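PDB 4Q05: esterase E25 from Uncultured bacterium, which probably hydrolyses carboxylic esters as a dimeric esterase of the GTSAG motif subfamily within the bacterial hormone-sensitive lipase family. Local coordinates for residues Glu112-Tyr117 with Arg181-Thr186; Lys131-Thr136 with Ile154-Leu159. One frame throughout, in Å; residues are numbered along the deposited sequence.

Contact 1 of 2, residues Glu112-Tyr117 with Arg181-Thr186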
# COMPACT_ATOMS: atom_id res chain seq x y z
N GLU A 112 30.06 -22.53 -5.77
CA GLU A 112 31.25 -21.73 -5.50
C GLU A 112 31.43 -21.51 -4.00
O GLU A 112 31.70 -20.40 -3.55
CB GLU A 112 31.16 -20.39 -6.23
CG GLU A 112 31.13 -20.57 -7.73
CD GLU A 112 32.42 -21.19 -8.24
OE1 GLU A 112 33.49 -20.70 -7.82
OE2 GLU A 112 32.36 -22.17 -9.02
N GLY A 113 31.26 -22.58 -3.24
CA GLY A 113 31.49 -22.52 -1.81
C GLY A 113 30.30 -21.98 -1.02
O GLY A 113 30.32 -21.98 0.20
N VAL A 114 29.27 -21.51 -1.72
CA VAL A 114 28.08 -20.96 -1.05
C VAL A 114 26.99 -22.02 -0.87
O VAL A 114 26.61 -22.72 -1.82
CB VAL A 114 27.45 -19.75 -1.82
CG1 VAL A 114 26.23 -19.19 -1.06
CG2 VAL A 114 28.49 -18.65 -2.05
N SER A 115 26.50 -22.15 0.35
CA SER A 115 25.38 -23.04 0.65
C SER A 115 24.12 -22.58 -0.09
O SER A 115 23.74 -21.42 -0.02
CB SER A 115 25.12 -23.03 2.16
OG SER A 115 24.09 -23.94 2.50
N VAL A 116 23.49 -23.50 -0.83
CA VAL A 116 22.23 -23.18 -1.51
C VAL A 116 21.22 -24.31 -1.36
O VAL A 116 21.58 -25.44 -1.04
CB VAL A 116 22.43 -22.91 -3.01
CG1 VAL A 116 23.39 -21.74 -3.21
CG2 VAL A 116 22.93 -24.18 -3.73
N TYR A 117 19.95 -24.01 -1.62
CA TYR A 117 18.93 -25.04 -1.66
C TYR A 117 18.20 -24.94 -2.97
O TYR A 117 17.69 -23.87 -3.32
CB TYR A 117 17.96 -24.91 -0.49
CG TYR A 117 18.61 -25.27 0.82
CD1 TYR A 117 18.66 -26.59 1.25
CD2 TYR A 117 19.22 -24.30 1.59
CE1 TYR A 117 19.28 -26.92 2.44
CE2 TYR A 117 19.84 -24.63 2.78
CZ TYR A 117 19.87 -25.93 3.19
OH TYR A 117 20.49 -26.26 4.38
N ARG A 181 26.45 -10.51 1.65
CA ARG A 181 26.50 -9.80 0.38
C ARG A 181 27.38 -10.55 -0.61
O ARG A 181 26.99 -10.79 -1.76
CB ARG A 181 27.05 -8.39 0.63
CG ARG A 181 27.56 -7.62 -0.58
CD ARG A 181 28.17 -6.31 -0.09
NE ARG A 181 28.44 -5.37 -1.16
CZ ARG A 181 27.60 -4.42 -1.55
NH1 ARG A 181 26.41 -4.28 -0.97
NH2 ARG A 181 27.95 -3.61 -2.54
N ASP A 182 28.58 -10.93 -0.16
CA ASP A 182 29.53 -11.63 -1.02
C ASP A 182 28.96 -12.94 -1.56
O ASP A 182 29.07 -13.24 -2.75
CB ASP A 182 30.85 -11.92 -0.27
CG ASP A 182 31.67 -10.65 -0.01
OD1 ASP A 182 31.40 -9.61 -0.64
OD2 ASP A 182 32.59 -10.72 0.83
N ASP A 183 28.34 -13.71 -0.67
CA ASP A 183 27.72 -14.97 -1.05
C ASP A 183 26.65 -14.81 -2.10
O ASP A 183 26.59 -15.57 -3.08
CB ASP A 183 27.15 -15.69 0.16
CG ASP A 183 28.23 -16.26 1.06
OD1 ASP A 183 29.40 -16.18 0.65
OD2 ASP A 183 27.89 -16.78 2.14
N VAL A 184 25.78 -13.82 -1.92
CA VAL A 184 24.75 -13.62 -2.92
C VAL A 184 25.39 -13.23 -4.25
O VAL A 184 25.04 -13.79 -5.29
CB VAL A 184 23.70 -12.59 -2.47
CG1 VAL A 184 22.73 -12.32 -3.60
CG2 VAL A 184 22.96 -13.12 -1.25
N PHE A 185 26.35 -12.32 -4.22
CA PHE A 185 27.04 -11.94 -5.45
C PHE A 185 27.72 -13.14 -6.11
O PHE A 185 27.64 -13.32 -7.33
CB PHE A 185 28.05 -10.84 -5.15
CG PHE A 185 28.83 -10.40 -6.35
CD1 PHE A 185 28.24 -9.61 -7.32
CD2 PHE A 185 30.15 -10.77 -6.51
CE1 PHE A 185 28.95 -9.19 -8.43
CE2 PHE A 185 30.87 -10.36 -7.62
CZ PHE A 185 30.27 -9.57 -8.58
N THR A 186 28.37 -13.97 -5.30
CA THR A 186 29.08 -15.14 -5.82
C THR A 186 28.15 -16.06 -6.58
O THR A 186 28.44 -16.48 -7.69
CB THR A 186 29.74 -15.93 -4.66
OG1 THR A 186 30.81 -15.17 -4.12
CG2 THR A 186 30.28 -17.26 -5.15
O HOH W 1 30.54 -18.98 1.57
O HOH W 2 27.01 -20.04 2.36

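Contact 2 of 2, residues Lys131-Thr136 with Ile154-Leu159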
# COMPACT_ATOMS: atom_id res chain seq x y z
N LYS A 131 13.21 -20.49 -16.63
CA LYS A 131 13.43 -19.33 -15.78
C LYS A 131 13.89 -19.79 -14.40
O LYS A 131 13.75 -20.97 -14.05
CB LYS A 131 12.14 -18.51 -15.66
CG LYS A 131 11.51 -18.11 -17.00
CD LYS A 131 12.51 -17.42 -17.91
CE LYS A 131 11.80 -16.72 -19.08
NZ LYS A 131 10.86 -17.63 -19.77
N LEU A 132 14.43 -18.88 -13.60
CA LEU A 132 14.87 -19.24 -12.26
C LEU A 132 14.62 -18.12 -11.27
O LEU A 132 14.88 -16.95 -11.55
CB LEU A 132 16.35 -19.63 -12.25
CG LEU A 132 16.93 -20.03 -10.90
CD1 LEU A 132 16.33 -21.33 -10.41
CD2 LEU A 132 18.46 -20.15 -10.98
N PHE A 133 14.11 -18.49 -10.10
CA PHE A 133 13.89 -17.51 -9.04
C PHE A 133 14.96 -17.73 -8.00
O PHE A 133 15.01 -18.78 -7.35
CB PHE A 133 12.50 -17.67 -8.41
CG PHE A 133 12.17 -16.60 -7.42
CD1 PHE A 133 12.77 -16.59 -6.17
CD2 PHE A 133 11.27 -15.59 -7.74
CE1 PHE A 133 12.48 -15.60 -5.25
CE2 PHE A 133 10.97 -14.60 -6.84
CZ PHE A 133 11.58 -14.60 -5.58
N VAL A 134 15.83 -16.75 -7.84
CA VAL A 134 16.89 -16.85 -6.86
C VAL A 134 16.42 -16.16 -5.59
O VAL A 134 16.12 -14.96 -5.58
CB VAL A 134 18.20 -16.23 -7.37
CG1 VAL A 134 19.26 -16.30 -6.28
CG2 VAL A 134 18.66 -16.94 -8.65
N HIS A 135 16.32 -16.93 -4.52
CA HIS A 135 15.62 -16.45 -3.33
C HIS A 135 16.60 -16.13 -2.22
O HIS A 135 17.55 -16.88 -1.97
CB HIS A 135 14.62 -17.50 -2.88
CG HIS A 135 14.13 -17.30 -1.49
ND1 HIS A 135 13.29 -16.26 -1.14
CD2 HIS A 135 14.36 -17.99 -0.35
CE1 HIS A 135 13.04 -16.32 0.16
NE2 HIS A 135 13.68 -17.36 0.66
N THR A 136 16.38 -15.01 -1.54
CA THR A 136 17.22 -14.61 -0.42
C THR A 136 16.32 -14.50 0.79
O THR A 136 15.44 -13.64 0.83
CB THR A 136 17.90 -13.26 -0.69
OG1 THR A 136 16.91 -12.30 -1.05
CG2 THR A 136 18.89 -13.40 -1.85
N ILE A 154 9.92 -22.33 -0.62
CA ILE A 154 8.96 -23.38 -0.91
C ILE A 154 7.62 -22.77 -1.34
O ILE A 154 6.99 -23.22 -2.30
CB ILE A 154 8.78 -24.28 0.31
CG1 ILE A 154 10.07 -25.07 0.58
CG2 ILE A 154 7.58 -25.22 0.13
CD1 ILE A 154 10.13 -25.65 1.99
N VAL A 155 7.21 -21.71 -0.64
CA VAL A 155 5.95 -21.04 -0.96
C VAL A 155 6.02 -20.41 -2.34
O VAL A 155 5.10 -20.56 -3.16
CB VAL A 155 5.61 -19.93 0.05
CG1 VAL A 155 4.44 -19.12 -0.46
CG2 VAL A 155 5.33 -20.51 1.42
N ILE A 156 7.10 -19.68 -2.60
CA ILE A 156 7.27 -19.08 -3.90
C ILE A 156 7.28 -20.16 -4.99
O ILE A 156 6.60 -20.05 -6.01
CB ILE A 156 8.59 -18.27 -3.95
CG1 ILE A 156 8.49 -17.05 -3.02
CG2 ILE A 156 8.90 -17.85 -5.36
CD1 ILE A 156 9.83 -16.31 -2.82
N ALA A 157 8.07 -21.21 -4.77
CA ALA A 157 8.18 -22.26 -5.78
C ALA A 157 6.81 -22.85 -6.14
O ALA A 157 6.44 -22.87 -7.31
CB ALA A 157 9.13 -23.36 -5.32
N THR A 158 6.05 -23.30 -5.14
CA THR A 158 4.77 -23.95 -5.43
C THR A 158 3.75 -23.02 -6.02
O THR A 158 3.08 -23.37 -6.98
CB THR A 158 4.09 -24.56 -4.19
OG1 THR A 158 4.57 -23.94 -2.99
CG2 THR A 158 4.31 -26.02 -4.14
N LEU A 159 3.61 -21.84 -5.42
CA LEU A 159 2.52 -20.95 -5.82
C LEU A 159 2.86 -20.11 -7.03
O LEU A 159 2.00 -19.86 -7.86
CB LEU A 159 2.10 -20.06 -4.65
CG LEU A 159 1.54 -20.89 -3.49
CD1 LEU A 159 0.92 -20.00 -2.43
CD2 LEU A 159 0.53 -21.88 -4.02

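Contact 1 of 2, residues Glu112-Tyr117 with Arg181-Thr186
Asp183 OD1 is gripped from two sources: Arg170 NH2 forms a salt bridge with it, and a water donates to it across 3.2 Å, measured from the water oxygen. The same water gives a second, weak bond to Gly113 O, a loose link from carboxylate to the turn ahead of strand 114-120. Another water accepts from Ser115 N at 3.0 Å and passes only a weak bond on to Asp183 OD2. Asp suits this place because its two oxygens can serve the arginine and both waters, and the buried charge is probably stabilised by Arg170.

Beneath this polar layer the contact is apolar. Val114 splays its methyl groups against the helix: CG1 lies 3.8 Å from Asp183 CB, while CG2 is 3.8 Å from both Asp183 OD1 and Asp183 O. CG2 also meets Thr186 CG2 at 3.8 Å, so one branched side chain fills the space between residues a helical turn apart. Thr186 divides its two ends. With OG1 anti to the carbonyl carbon (chi1 -69°), the hydroxyl bends back to Asp182 O at 2.9 Å, from above the carbonyl plane, while Thr186 N bonds the same oxygen from the plane's other side. The methyl is thereby left for the strand side, where CG2 touches Glu112 CB at 3.4 Å. The Glu112 carboxylate leads away from the helix.

Glu112 and Gly113 both have positive phi, close to a type I' turn, and Gly113 suits a backbone shape in which a CB would crowd the preceding carbonyl oxygen. Val114 and Val184 also touch Ile167 of the neighbouring strand. Helix 179-194 thus covers one end of the sheet beside a tight beta-hairpin joining strands 105-111 and 114-120, the antiparallel edge of an alpha/beta hydrolase fold.

Contact 2 of 2, residues Lys131-Thr136 with Ile154-Leu159
Ile156 meets Phe133 through a CH-pi contact: its CG2 methyl sits over the ring centre, 3.9 Å from the centroid and just 4° off the ring normal. The two side chains cross at about a right angle. Phe133 carries CG anti to the backbone N (chi1 -174°), which extends the ring from the strand toward the helix and presents a broad face to the methyl.

Plain van der Waals packing adds to this. The other branch of Ile156 sets CD1 on the same side of the ring plane but displaced outward past the CE1-CZ bond, 3.7 Å from Phe133 CE1 and equally near CZ. The same methyl goes on to His135, approaching ND1 obliquely at 3.8 Å. Isoleucine suits the site because its two branches let one residue cover a ring and reach the next inward-facing residue of the strand; its side chain also touches Phe348 of helix 342-358.

This packing belongs to the beta-alpha-beta crossover of strand 132-136, helix 151-160 and strand 164-168, in which the helix links two neighbouring parallel strands. Just past Thr136 the chain enters a His-Gly-Gly sequence, which in hormone-sensitive lipase relatives forms the oxyanion hole.

Polar bonds lie around this apolar centre. His135 ND1 makes a weak hydrogen bond to Gly203 O, giving the buried imidazole a partner next to the probable nucleophile elbow. Within the helix, Ile154 O accepts from both Thr158 N and, at 2.6 Å, Thr158 OG1, with one donor on each side of the carbonyl plane. Threonine suits this helix position because its hydroxyl can donate to the carbonyl one turn back.

The two contacts, with centres about 17 Å apart, belong to one mixed sheet and lie on its opposite faces: helix 179-194 of contact 1 packs on one side, helix 151-160 of contact 2 on the other. Along the chain, strand 114-120 comes first, then both elements of contact 2, and finally helix 179-194, so contact 2 is completed within the excursion that contact 1 spans. Strand 164-168 lies between their two strands in the sheet. The contacts touch directly where Val184 CG2 meets Thr136 CG2 at 4.1 Å. Together they show the layered alpha/beta hydrolase core, with helices on both faces of the sheet that carries the probable nucleophile elbow.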